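PDB 4N7B: 4-hydroxy-3-methylbut-2-enyl diphosphate reductase, apicoplast from Plasmodium falciparum, which catalyses the reductive conversion of HMBPP into IPP and DMAPP at an iron-sulfur cluster, the last step of the MEP pathway to isoprenoid precursors. Local coordinates for residues I412-T417 / N516-K521; V234-E239 / T314-N319; I434-S439 / A484-Q489; I338-H343 / A444-Y449. All blocks are in the same frame, centred on the assembly; numbering follows the deposited sequence. Where two conformers were deposited one is given.

Contact 1. Residues I412-T417 / N516-K521; sequences ICYATT and NVPKWK. With F3S (Fe3-s4 cluster), chain B.
Asn-516 meets Tyr-414 through its backbone, with carbonyl O 4.0 Å from the ring atom CE2. The amide of Asn-516 leads away from the ring. Pro-518 makes the main touch. It comes to Tyr-414 from the opposite direction, and its CD lies 3.4 Å from Tyr-414 OH and 3.6 Å from CZ. CG follows beside CZ and CE1. Trp-520 adds a looser apolar touch, with CH2 4.3 Å from Tyr-414 CE1. One face of the indole is covered by CB of Pro-518.

Tyr-414 is the first residue of helix 414-427. Its CG sits between the backbone N and the carbonyl carbon (chi1 78°), and CB of Ala-415 lies over one ring face.

The residue before it, Cys-413, binds an iron of the Fe3-S4 cluster, SG to FE4 2.3 Å. The same SG caps the helix by accepting from Thr-416 N at 3.5 Å. Sulfide S3 lies 3.8 Å from Tyr-414 CE1. Segment 516-521 thus packs its proline on Tyr-414 and turns the edge of Trp-520 to S3. The contact is mainly carbon packing, for the tyrosine hydroxyl is engaged elsewhere, by the backbone N of Lys-232.

Contact 2. Residues V234-E239 / T314-N319; sequences VSRAIE and TCPLVN. With F3S (Fe3-s4 cluster), chain B.
The iron-sulfur site of this IspH-family reductase includes the start of helix 316-329, and here that start is tied to helix 232-247. Arg-236 of the latter reaches across to the turn that carries the ligand Cys-315. Its CG is anti to the backbone N (chi1 177°), and the chain runs extended to NE, bringing the guanidinium to the backbone of Thr-314. NH1 donates to Thr-314 O at 2.8 Å. The bond is bent, with an N-H...O angle of 139°, and the donor stands above the carbonyl plane. Water 1 lies in the guanidinium plane at its edge. It accepts from NH2 and donates to the same Thr-314 O, so one carbonyl receives both a direct and a water-mediated bond.

Pro-316 covers one face of the guanidinium, its CG over the centre and its CD 3.6 Å from NH1. NE is used outside the pair, on Lys-521 O. The arginine thus has a partner at each nitrogen, which should fix its rotation.

Cys-315 turns its sulfur to the cluster. SG binds the iron FE3 at 2.3 Å. It also caps the helix, accepting from Leu-317 N at 3.5 Å, nearly straight at 165°.

Contact 3. Residues I434-S439 / A484-Q489; sequences IVVGSS and ASTPEQ
Thr-486 points its side chain at the end of strand 432-436, where Val-436 and Gly-437 receive it. CB of Thr-486 lies 3.5 Å from Val-436 O. From there the two branches part. The methyl CG2 is anti to the backbone N and rests 3.7 Å from CG1 of Val-436. The valine and threonine side chains cross at about a right angle.

The hydroxyl lies beside the backbone N (chi1 -55°) and donates to Val-436 O, with OG1 2.8 Å from the oxygen. The donor is tilted 33° from the carbonyl plane. OG1 also lies 3.2 Å from CA of Gly-437. This approach suits glycine, because a CB here would clash with the hydroxyl. The backbone angles of Gly-437 call for glycine as well.

Water 2 is a further partner of OG1. It donates to Thr-486 OG1 at 3.0 Å and accepts from Ser-438 N at 3.1 Å. Its third partner is Ser-485 OG, 2.7 Å away. The water therefore joins both turns, and the buried hydroxyl is both donor and acceptor.

Ser-485 is a substrate- and product-binding residue by similarity, and neighbouring Ala-484 touches the cluster. The two turns follow adjacent parallel strands, 432-436 and 477-482, and each leads toward a helix. This is the arrangement at the C-terminal edge of a parallel alpha/beta sheet, where such enzymes commonly place their active-site loops.

Contact 4. Residues I338-H343 / A444-Y449; sequences IGYKNH and AKKLVY. With SO4 (sulfate ion), chain C.
A single polar bond joins Tyr-340 to Lys-446. NZ of the lysine donates to the tyrosine OH at 3.2 Å. The two side chains come from opposite directions and meet at their ends. Lys-446 is bent at chi2 (-57°) and then runs out extended to NZ.

A carbon contact lies alongside the bond, with CE of Lys-446 3.9 Å from CE2 of Tyr-340. The ammonium lies oblique to the ring.

Anion binding is the third kind of interaction. His-343 NE2 donates to O3 of a sulfate at 2.9 Å, nearly straight at 170°, with the anion at the ring edge and its sulfur in the ring plane. The other ring nitrogen, ND1, accepts from Glu-345 N and so caps helix 344-350. This bond should hold the imidazole turned with NE2 to the sulfate, which is also held by His-260 and by the backbone N atoms of Ser-442 and Asn-443. All four residues are diphosphate-ligand sites by similarity, so the sulfate probably marks the diphosphate position.

Tyr-340 lies in the type I turn between strand 334-338 and helix 344-350. Lys-446 projects from helix 442-452, which packs on strand 458-461 and on helix 414-427.

How the contacts relate
From the N terminus, contact 2 closes first, joining helix 232-247 to the start of helix 316-329. Contact 4 opens next at 338-343, after contact 2 has closed. Contact 1 opens at 412-417 and contact 3 at 434-439. Contact 4 then closes at 444-449, so it crosses both contact 1 and contact 3. Contact 3 closes at 484-489, nested inside the loop that contact 1 closes at 516-521. Contacts 1 and 2 touch beside the cluster, where Trp-520 packs on Pro-316 and Leu-317. Val-234 links contact 2 to Ala-484 of contact 3. Val-435 packs on Val-448, bringing the strand of contact 3 against the helix of contact 4. Together they tie the three parallel sheets around the cluster.

Contact 1. Residues I412-T417 / N516-K521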
loop_
_atom_site.group_PDB
_atom_site.type_symbol
_atom_site.label_atom_id
_atom_site.label_comp_id
_atom_site.label_asym_id
_atom_site.label_seq_id
_atom_site.Cartn_x
_atom_site.Cartn_y
_atom_site.Cartn_z
ATOM N N ILE A 412 -6.605 8.593 -0.442
ATOM C CA ILE A 412 -5.734 7.852 -1.354
ATOM C C ILE A 412 -4.384 8.570 -1.388
ATOM O O ILE A 412 -4.330 9.768 -1.687
ATOM C CB ILE A 412 -6.343 7.758 -2.761
ATOM C CG1 ILE A 412 -7.589 6.869 -2.734
ATOM C CG2 ILE A 412 -5.333 7.181 -3.743
ATOM C CD1 ILE A 412 -8.247 6.756 -4.062
ATOM N N CYS A 413 -3.296 7.855 -1.077
ATOM C CA CYS A 413 -1.977 8.489 -0.866
ATOM C C CYS A 413 -1.259 8.922 -2.159
ATOM O O CYS A 413 -1.600 8.499 -3.273
ATOM C CB CYS A 413 -1.065 7.544 -0.079
ATOM S SG CYS A 413 -0.483 6.128 -1.025
ATOM N N TYR A 414 -0.239 9.753 -1.979
ATOM C CA TYR A 414 0.479 10.364 -3.076
ATOM C C TYR A 414 1.078 9.262 -3.959
ATOM O O TYR A 414 1.145 9.404 -5.186
ATOM C CB TYR A 414 1.584 11.317 -2.522
ATOM C CG TYR A 414 2.780 10.557 -2.046
ATOM C CD1 TYR A 414 2.763 9.887 -0.823
ATOM C CD2 TYR A 414 3.906 10.433 -2.850
ATOM C CE1 TYR A 414 3.854 9.142 -0.416
ATOM C CE2 TYR A 414 4.994 9.699 -2.449
ATOM C CZ TYR A 414 4.968 9.056 -1.242
ATOM O OH TYR A 414 6.055 8.325 -0.859
ATOM N N ALA A 415 1.505 8.154 -3.348
ATOM C CA ALA A 415 2.228 7.115 -4.098
ATOM C C ALA A 415 1.293 6.339 -5.002
ATOM O O ALA A 415 1.626 6.023 -6.149
ATOM C CB ALA A 415 2.960 6.167 -3.155
ATOM N N THR A 416 0.105 6.054 -4.490
ATOM C CA THR A 416 -0.933 5.362 -5.256
ATOM C C THR A 416 -1.379 6.248 -6.438
ATOM O O THR A 416 -1.383 5.841 -7.612
ATOM C CB THR A 416 -2.081 5.068 -4.327
ATOM O OG1 THR A 416 -1.628 4.165 -3.307
ATOM C CG2 THR A 416 -3.262 4.460 -5.062
ATOM N N THR A 417 -1.696 7.492 -6.124
ATOM C CA THR A 417 -2.110 8.462 -7.136
ATOM C C THR A 417 -1.036 8.602 -8.222
ATOM O O THR A 417 -1.306 8.545 -9.419
ATOM C CB THR A 417 -2.315 9.853 -6.483
ATOM O OG1 THR A 417 -3.411 9.787 -5.576
ATOM C CG2 THR A 417 -2.578 10.924 -7.532
ATOM N N ASN A 516 7.333 14.016 -5.182
ATOM C CA ASN A 516 8.036 14.477 -4.005
ATOM C C ASN A 516 8.040 13.437 -2.902
ATOM O O ASN A 516 7.011 13.130 -2.306
ATOM C CB ASN A 516 7.445 15.789 -3.514
ATOM C CG ASN A 516 7.775 16.940 -4.445
ATOM O OD1 ASN A 516 8.945 17.328 -4.596
ATOM N ND2 ASN A 516 6.752 17.482 -5.090
ATOM N N VAL A 517 9.222 12.900 -2.635
ATOM C CA VAL A 517 9.381 11.886 -1.617
ATOM C C VAL A 517 9.381 12.558 -0.248
ATOM O O VAL A 517 10.235 13.396 0.042
ATOM C CB VAL A 517 10.681 11.088 -1.835
ATOM C CG1 VAL A 517 10.821 10.003 -0.793
ATOM C CG2 VAL A 517 10.692 10.499 -3.235
ATOM N N PRO A 518 8.392 12.220 0.591
ATOM C CA PRO A 518 8.317 12.754 1.953
ATOM C C PRO A 518 9.599 12.482 2.726
ATOM O O PRO A 518 10.274 11.474 2.491
ATOM C CB PRO A 518 7.169 11.967 2.578
ATOM C CG PRO A 518 6.339 11.530 1.426
ATOM C CD PRO A 518 7.290 11.297 0.300
ATOM N N LYS A 519 9.915 13.377 3.652
ATOM C CA LYS A 519 11.107 13.267 4.456
ATOM C C LYS A 519 10.771 12.690 5.820
ATOM O O LYS A 519 11.224 13.168 6.849
ATOM C CB LYS A 519 11.762 14.639 4.566
ATOM C CG LYS A 519 12.583 14.940 3.342
ATOM C CD LYS A 519 12.514 16.397 2.934
ATOM C CE LYS A 519 13.368 16.650 1.692
ATOM N NZ LYS A 519 14.750 16.089 1.835
ATOM N N TRP A 520 9.990 11.626 5.834
ATOM C CA TRP A 520 9.676 10.990 7.097
ATOM C C TRP A 520 10.931 10.378 7.729
ATOM O O TRP A 520 11.769 9.815 7.043
ATOM C CB TRP A 520 8.613 9.924 6.884
ATOM C CG TRP A 520 7.360 10.463 6.223
ATOM C CD1 TRP A 520 6.897 11.751 6.248
ATOM C CD2 TRP A 520 6.430 9.719 5.432
ATOM N NE1 TRP A 520 5.725 11.849 5.525
ATOM C CE2 TRP A 520 5.417 10.613 5.019
ATOM C CE3 TRP A 520 6.350 8.379 5.041
ATOM C CZ2 TRP A 520 4.354 10.216 4.227
ATOM C CZ3 TRP A 520 5.277 7.980 4.254
ATOM C CH2 TRP A 520 4.292 8.898 3.861
ATOM N N LYS A 521 11.050 10.502 9.042
ATOM C CA LYS A 521 12.105 9.825 9.782
ATOM C C LYS A 521 11.541 8.529 10.361
ATOM O O LYS A 521 10.342 8.282 10.265
ATOM C CB LYS A 521 12.615 10.732 10.903
ATOM C CG LYS A 521 13.417 11.927 10.404
ATOM C CD LYS A 521 14.018 12.705 11.563
ATOM C CE LYS A 521 15.312 13.432 11.161
ATOM N NZ LYS A 521 15.098 14.735 10.451
HETATM FE FE1 F3S B . 3.069 3.625 0.714
HETATM FE FE3 F3S B . 1.964 4.813 2.864
HETATM FE FE4 F3S B . 0.821 4.942 0.436
HETATM S S1 F3S B . 2.762 2.766 2.707
HETATM S S2 F3S B . 1.377 3.062 -0.619
HETATM S S3 F3S B . 2.755 5.799 1.077
HETATM S S4 F3S B . -0.197 4.721 2.373
#

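Contact 2. Residues V234-E239 / T314-N319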
loop_
_atom_site.group_PDB
_atom_site.type_symbol
_atom_site.label_atom_id
_atom_site.label_comp_id
_atom_site.label_asym_id
_atom_site.label_seq_id
_atom_site.Cartn_x
_atom_site.Cartn_y
_atom_site.Cartn_z
ATOM N N VAL A 234 6.875 2.391 2.692
ATOM C CA VAL A 234 7.496 1.079 2.582
ATOM C C VAL A 234 8.964 1.151 2.955
ATOM O O VAL A 234 9.435 0.328 3.746
ATOM C CB VAL A 234 7.293 0.489 1.162
ATOM C CG1 VAL A 234 8.317 -0.584 0.843
ATOM C CG2 VAL A 234 5.861 -0.072 1.038
ATOM N N SER A 235 9.703 2.128 2.429
ATOM C CA SER A 235 11.141 2.176 2.745
ATOM C C SER A 235 11.328 2.426 4.243
ATOM O O SER A 235 12.164 1.799 4.878
ATOM C CB SER A 235 11.887 3.215 1.903
ATOM O OG SER A 235 11.311 4.496 2.061
ATOM N N ARG A 236 10.514 3.306 4.814
ATOM C CA ARG A 236 10.534 3.537 6.256
ATOM C C ARG A 236 10.251 2.273 7.069
ATOM O O ARG A 236 10.889 2.001 8.084
ATOM C CB ARG A 236 9.505 4.599 6.600
ATOM C CG ARG A 236 9.356 4.907 8.075
ATOM C CD ARG A 236 8.418 6.103 8.216
ATOM N NE ARG A 236 8.100 6.457 9.599
ATOM C CZ ARG A 236 7.059 5.989 10.287
ATOM N NH1 ARG A 236 6.241 5.100 9.742
ATOM N NH2 ARG A 236 6.841 6.404 11.533
ATOM N N ALA A 237 9.278 1.497 6.630
ATOM C CA ALA A 237 8.888 0.317 7.370
ATOM C C ALA A 237 10.006 -0.730 7.312
ATOM O O ALA A 237 10.353 -1.354 8.317
ATOM C CB ALA A 237 7.588 -0.225 6.807
ATOM N N ILE A 238 10.592 -0.913 6.136
ATOM C CA ILE A 238 11.694 -1.858 5.993
ATOM C C ILE A 238 12.875 -1.434 6.853
ATOM O O ILE A 238 13.407 -2.228 7.623
ATOM C CB ILE A 238 12.142 -1.981 4.531
ATOM C CG1 ILE A 238 10.980 -2.511 3.675
ATOM C CG2 ILE A 238 13.332 -2.914 4.418
ATOM C CD1 ILE A 238 11.257 -2.560 2.184
ATOM N N GLU A 239 13.281 -0.176 6.739
ATOM C CA GLU A 239 14.418 0.311 7.512
ATOM C C GLU A 239 14.141 0.132 9.013
ATOM O O GLU A 239 15.037 -0.197 9.782
ATOM C CB GLU A 239 14.703 1.775 7.161
ATOM C CG GLU A 239 15.957 2.359 7.844
ATOM C CD GLU A 239 16.304 3.777 7.363
ATOM O OE1 GLU A 239 17.327 4.336 7.829
ATOM O OE2 GLU A 239 15.555 4.332 6.521
ATOM N N THR A 314 3.605 1.979 11.207
ATOM C CA THR A 314 2.420 2.372 10.448
ATOM C C THR A 314 2.839 3.533 9.573
ATOM O O THR A 314 3.486 4.468 10.043
ATOM C CB THR A 314 1.276 2.868 11.356
ATOM O OG1 THR A 314 0.743 1.784 12.117
ATOM C CG2 THR A 314 0.159 3.493 10.535
ATOM N N CYS A 315 2.488 3.479 8.298
ATOM C CA CYS A 315 2.693 4.615 7.416
ATOM C C CYS A 315 1.947 5.861 7.910
ATOM O O CYS A 315 0.763 5.788 8.231
ATOM C CB CYS A 315 2.223 4.281 6.001
ATOM S SG CYS A 315 2.497 5.696 4.907
ATOM N N PRO A 316 2.632 7.013 7.959
ATOM C CA PRO A 316 1.985 8.260 8.394
ATOM C C PRO A 316 0.676 8.565 7.672
ATOM O O PRO A 316 -0.187 9.232 8.258
ATOM C CB PRO A 316 3.032 9.324 8.077
ATOM C CG PRO A 316 4.374 8.580 8.199
ATOM C CD PRO A 316 4.075 7.182 7.708
ATOM N N LEU A 317 0.527 8.106 6.430
ATOM C CA LEU A 317 -0.662 8.441 5.637
ATOM C C LEU A 317 -1.771 7.435 5.886
ATOM O O LEU A 317 -2.940 7.697 5.579
ATOM C CB LEU A 317 -0.331 8.542 4.134
ATOM C CG LEU A 317 0.757 9.589 3.795
ATOM C CD1 LEU A 317 1.149 9.512 2.316
ATOM C CD2 LEU A 317 0.294 10.996 4.146
ATOM N N VAL A 318 -1.410 6.288 6.461
ATOM C CA VAL A 318 -2.410 5.384 7.032
ATOM C C VAL A 318 -2.814 5.938 8.400
ATOM O O VAL A 318 -3.999 6.019 8.721
ATOM C CB VAL A 318 -1.881 3.938 7.167
ATOM C CG1 VAL A 318 -2.795 3.104 8.051
ATOM C CG2 VAL A 318 -1.746 3.302 5.800
ATOM N N ASN A 319 -1.836 6.373 9.192
ATOM C CA ASN A 319 -2.154 6.963 10.483
ATOM C C ASN A 319 -3.074 8.163 10.300
ATOM O O ASN A 319 -3.944 8.429 11.130
ATOM C CB ASN A 319 -0.894 7.382 11.219
ATOM C CG ASN A 319 -1.192 7.986 12.573
ATOM O OD1 ASN A 319 -1.600 7.290 13.499
ATOM N ND2 ASN A 319 -0.969 9.287 12.700
HETATM FE FE1 F3S B . 3.069 3.625 0.714
HETATM FE FE3 F3S B . 1.964 4.813 2.864
HETATM FE FE4 F3S B . 0.821 4.942 0.436
HETATM S S1 F3S B . 2.762 2.766 2.707
HETATM S S2 F3S B . 1.377 3.062 -0.619
HETATM S S3 F3S B . 2.755 5.799 1.077
HETATM S S4 F3S B . -0.197 4.721 2.373
HETATM O O HOH W 1 4.439 5.663 12.954
#

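Contact 3. Residues I434-S439 / A484-Q489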
loop_
_atom_site.group_PDB
_atom_site.type_symbol
_atom_site.label_atom_id
_atom_site.label_comp_id
_atom_site.label_asym_id
_atom_site.label_seq_id
_atom_site.Cartn_x
_atom_site.Cartn_y
_atom_site.Cartn_z
ATOM N N ILE A 434 3.126 -4.446 -18.019
ATOM C CA ILE A 434 3.659 -5.364 -17.019
ATOM C C ILE A 434 3.849 -4.626 -15.718
ATOM O O ILE A 434 4.565 -3.617 -15.660
ATOM C CB ILE A 434 5.008 -5.957 -17.415
ATOM C CG1 ILE A 434 4.846 -6.877 -18.619
ATOM C CG2 ILE A 434 5.589 -6.756 -16.249
ATOM C CD1 ILE A 434 6.154 -7.359 -19.168
ATOM N N VAL A 435 3.173 -5.103 -14.683
ATOM C CA VAL A 435 3.325 -4.532 -13.369
ATOM C C VAL A 435 4.098 -5.520 -12.543
ATOM O O VAL A 435 3.689 -6.674 -12.411
ATOM C CB VAL A 435 1.995 -4.285 -12.680
ATOM C CG1 VAL A 435 2.240 -3.722 -11.287
ATOM C CG2 VAL A 435 1.145 -3.342 -13.508
ATOM N N VAL A 436 5.224 -5.074 -11.986
ATOM C CA VAL A 436 6.040 -5.965 -11.162
ATOM C C VAL A 436 5.615 -5.818 -9.725
ATOM O O VAL A 436 5.573 -4.721 -9.177
ATOM C CB VAL A 436 7.525 -5.685 -11.331
ATOM C CG1 VAL A 436 8.345 -6.696 -10.565
ATOM C CG2 VAL A 436 7.868 -5.710 -12.816
ATOM N N GLY A 437 5.225 -6.927 -9.123
ATOM C CA GLY A 437 4.815 -6.880 -7.738
ATOM C C GLY A 437 4.103 -8.130 -7.307
ATOM O O GLY A 437 3.926 -9.076 -8.100
ATOM N N SER A 438 3.720 -8.144 -6.035
ATOM C CA SER A 438 3.093 -9.311 -5.423
ATOM C C SER A 438 1.567 -9.298 -5.520
ATOM O O SER A 438 0.940 -8.236 -5.449
ATOM C CB SER A 438 3.486 -9.387 -3.950
ATOM O OG SER A 438 2.570 -10.213 -3.260
ATOM N N SER A 439 0.966 -10.478 -5.635
ATOM C CA SER A 439 -0.492 -10.575 -5.730
ATOM C C SER A 439 -1.145 -10.251 -4.396
ATOM O O SER A 439 -2.337 -9.980 -4.343
ATOM C CB SER A 439 -0.929 -11.964 -6.205
ATOM O OG SER A 439 -0.446 -12.949 -5.324
ATOM N N ALA A 484 4.160 -0.180 -5.096
ATOM C CA ALA A 484 4.816 0.589 -4.055
ATOM C C ALA A 484 5.617 -0.268 -3.085
ATOM O O ALA A 484 6.357 0.263 -2.261
ATOM C CB ALA A 484 3.775 1.422 -3.289
ATOM N N SER A 485 5.470 -1.583 -3.177
ATOM C CA SER A 485 6.122 -2.515 -2.253
ATOM C C SER A 485 7.188 -3.320 -2.988
ATOM O O SER A 485 7.821 -4.192 -2.403
ATOM C CB SER A 485 5.097 -3.493 -1.660
ATOM O OG SER A 485 4.136 -3.877 -2.668
ATOM N N THR A 486 7.386 -3.036 -4.271
ATOM C CA THR A 486 8.279 -3.843 -5.128
ATOM C C THR A 486 9.752 -3.347 -5.198
ATOM O O THR A 486 10.020 -2.220 -5.621
ATOM C CB THR A 486 7.728 -3.903 -6.563
ATOM O OG1 THR A 486 6.386 -4.402 -6.536
ATOM C CG2 THR A 486 8.572 -4.822 -7.410
ATOM N N PRO A 487 10.713 -4.211 -4.816
ATOM C CA PRO A 487 12.137 -3.852 -4.883
ATOM C C PRO A 487 12.591 -3.559 -6.300
ATOM O O PRO A 487 12.200 -4.265 -7.225
ATOM C CB PRO A 487 12.851 -5.092 -4.340
ATOM C CG PRO A 487 11.798 -5.856 -3.596
ATOM C CD PRO A 487 10.504 -5.566 -4.280
ATOM N N GLU A 488 13.418 -2.526 -6.453
ATOM C CA GLU A 488 13.832 -2.026 -7.768
ATOM C C GLU A 488 14.582 -3.119 -8.533
ATOM O O GLU A 488 14.409 -3.244 -9.751
ATOM C CB GLU A 488 14.684 -0.755 -7.636
ATOM C CG GLU A 488 15.200 -0.181 -8.975
ATOM C CD GLU A 488 14.074 0.110 -9.992
ATOM O OE1 GLU A 488 14.373 0.226 -11.200
ATOM O OE2 GLU A 488 12.893 0.221 -9.599
ATOM N N GLN A 489 15.374 -3.935 -7.830
ATOM C CA GLN A 489 16.082 -5.028 -8.505
ATOM C C GLN A 489 15.136 -5.944 -9.290
ATOM O O GLN A 489 15.477 -6.419 -10.381
ATOM C CB GLN A 489 16.895 -5.890 -7.533
ATOM C CG GLN A 489 17.970 -6.751 -8.263
ATOM C CD GLN A 489 18.573 -7.878 -7.399
ATOM O OE1 GLN A 489 18.232 -8.036 -6.222
ATOM N NE2 GLN A 489 19.473 -8.667 -7.995
HETATM O O HOH W 2 4.896 -5.829 -4.426
#

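Contact 4. Residues I338-H343 / A444-Y449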
loop_
_atom_site.group_PDB
_atom_site.type_symbol
_atom_site.label_atom_id
_atom_site.label_comp_id
_atom_site.label_asym_id
_atom_site.label_seq_id
_atom_site.Cartn_x
_atom_site.Cartn_y
_atom_site.Cartn_z
ATOM N N ILE A 338 -14.619 3.463 2.723
ATOM C CA ILE A 338 -14.590 2.790 1.422
ATOM C C ILE A 338 -13.307 1.971 1.287
ATOM O O ILE A 338 -12.213 2.514 1.310
ATOM C CB ILE A 338 -14.617 3.814 0.281
ATOM C CG1 ILE A 338 -15.766 4.802 0.486
ATOM C CG2 ILE A 338 -14.751 3.105 -1.044
ATOM C CD1 ILE A 338 -15.874 5.857 -0.593
ATOM N N GLY A 339 -13.424 0.665 1.175
ATOM C CA GLY A 339 -12.241 -0.162 1.054
ATOM C C GLY A 339 -12.676 -1.598 1.115
ATOM O O GLY A 339 -13.875 -1.855 1.230
ATOM N N TYR A 340 -11.733 -2.530 1.050
ATOM C CA TYR A 340 -12.069 -3.953 1.017
ATOM C C TYR A 340 -12.046 -4.571 2.414
ATOM O O TYR A 340 -11.036 -4.501 3.112
ATOM C CB TYR A 340 -11.106 -4.678 0.084
ATOM C CG TYR A 340 -11.231 -4.179 -1.335
ATOM C CD1 TYR A 340 -12.312 -4.560 -2.123
ATOM C CD2 TYR A 340 -10.306 -3.290 -1.872
ATOM C CE1 TYR A 340 -12.455 -4.103 -3.421
ATOM C CE2 TYR A 340 -10.438 -2.824 -3.181
ATOM C CZ TYR A 340 -11.517 -3.241 -3.951
ATOM O OH TYR A 340 -11.667 -2.797 -5.250
ATOM N N LYS A 341 -13.179 -5.161 2.803
ATOM C CA LYS A 341 -13.429 -5.631 4.172
ATOM C C LYS A 341 -12.325 -6.483 4.802
ATOM O O LYS A 341 -12.097 -6.429 6.010
ATOM C CB LYS A 341 -14.724 -6.455 4.205
ATOM C CG LYS A 341 -15.994 -5.645 4.037
ATOM C CD LYS A 341 -17.245 -6.530 4.261
ATOM C CE LYS A 341 -18.542 -5.830 3.795
ATOM N NZ LYS A 341 -18.822 -4.495 4.450
ATOM N N ASN A 342 -11.642 -7.282 4.000
ATOM C CA ASN A 342 -10.661 -8.202 4.559
ATOM C C ASN A 342 -9.204 -7.771 4.351
ATOM O O ASN A 342 -8.285 -8.575 4.530
ATOM C CB ASN A 342 -10.895 -9.600 3.992
ATOM C CG ASN A 342 -12.146 -10.254 4.557
ATOM O OD1 ASN A 342 -12.298 -10.381 5.775
ATOM N ND2 ASN A 342 -13.056 -10.655 3.674
ATOM N N HIS A 343 -8.991 -6.514 3.972
ATOM C CA HIS A 343 -7.633 -5.971 3.880
ATOM C C HIS A 343 -7.197 -5.482 5.259
ATOM O O HIS A 343 -7.948 -4.760 5.914
ATOM C CB HIS A 343 -7.585 -4.819 2.871
ATOM C CG HIS A 343 -6.198 -4.431 2.469
ATOM N ND1 HIS A 343 -5.371 -3.689 3.285
ATOM C CD2 HIS A 343 -5.486 -4.680 1.344
ATOM C CE1 HIS A 343 -4.215 -3.498 2.684
ATOM N NE2 HIS A 343 -4.256 -4.092 1.501
ATOM N N ALA A 444 -0.648 -2.845 -6.248
ATOM C CA ALA A 444 -0.142 -3.533 -7.440
ATOM C C ALA A 444 -1.327 -3.971 -8.295
ATOM O O ALA A 444 -1.390 -3.694 -9.497
ATOM C CB ALA A 444 0.697 -4.754 -7.058
ATOM N N LYS A 445 -2.286 -4.645 -7.669
ATOM C CA LYS A 445 -3.435 -5.134 -8.412
ATOM C C LYS A 445 -4.197 -3.986 -9.041
ATOM O O LYS A 445 -4.734 -4.127 -10.143
ATOM C CB LYS A 445 -4.339 -5.970 -7.508
ATOM C CG LYS A 445 -3.757 -7.363 -7.266
ATOM C CD LYS A 445 -4.656 -8.228 -6.400
ATOM C CE LYS A 445 -4.647 -7.767 -4.966
ATOM N NZ LYS A 445 -5.334 -8.768 -4.092
ATOM N N LYS A 446 -4.216 -2.832 -8.374
ATOM C CA LYS A 446 -4.959 -1.686 -8.905
ATOM C C LYS A 446 -4.218 -1.045 -10.075
ATOM O O LYS A 446 -4.829 -0.377 -10.919
ATOM C CB LYS A 446 -5.288 -0.661 -7.810
ATOM C CG LYS A 446 -6.111 -1.245 -6.663
ATOM C CD LYS A 446 -7.414 -1.848 -7.174
ATOM C CE LYS A 446 -7.990 -2.878 -6.196
ATOM N NZ LYS A 446 -9.089 -3.697 -6.851
ATOM N N LEU A 447 -2.911 -1.268 -10.160
ATOM C CA LEU A 447 -2.168 -0.755 -11.310
ATOM C C LEU A 447 -2.564 -1.570 -12.528
ATOM O O LEU A 447 -2.864 -1.026 -13.588
ATOM C CB LEU A 447 -0.663 -0.841 -11.081
ATOM C CG LEU A 447 -0.100 0.248 -10.179
ATOM C CD1 LEU A 447 1.358 -0.036 -9.884
ATOM C CD2 LEU A 447 -0.243 1.597 -10.826
ATOM N N VAL A 448 -2.555 -2.884 -12.382
ATOM C CA VAL A 448 -2.982 -3.755 -13.470
ATOM C C VAL A 448 -4.376 -3.351 -13.946
ATOM O O VAL A 448 -4.652 -3.240 -15.149
ATOM C CB VAL A 448 -3.032 -5.209 -13.002
ATOM C CG1 VAL A 448 -3.929 -6.070 -13.931
ATOM C CG2 VAL A 448 -1.647 -5.764 -12.929
ATOM N N TYR A 449 -5.266 -3.148 -12.988
ATOM C CA TYR A 449 -6.650 -2.810 -13.300
ATOM C C TYR A 449 -6.748 -1.475 -14.032
ATOM O O TYR A 449 -7.545 -1.324 -14.951
ATOM C CB TYR A 449 -7.427 -2.750 -12.001
ATOM C CG TYR A 449 -8.891 -2.402 -12.091
ATOM C CD1 TYR A 449 -9.828 -3.356 -12.452
ATOM C CD2 TYR A 449 -9.341 -1.136 -11.755
ATOM C CE1 TYR A 449 -11.185 -3.057 -12.488
ATOM C CE2 TYR A 449 -10.684 -0.825 -11.792
ATOM C CZ TYR A 449 -11.605 -1.799 -12.165
ATOM O OH TYR A 449 -12.945 -1.494 -12.197
HETATM S S SO4 C . -1.083 -2.848 -0.151
HETATM O O1 SO4 C . -1.438 -2.109 1.052
HETATM O O2 SO4 C . 0.336 -3.217 -0.111
HETATM O O3 SO4 C . -1.914 -4.050 -0.174
HETATM O O4 SO4 C . -1.340 -2.084 -1.385
#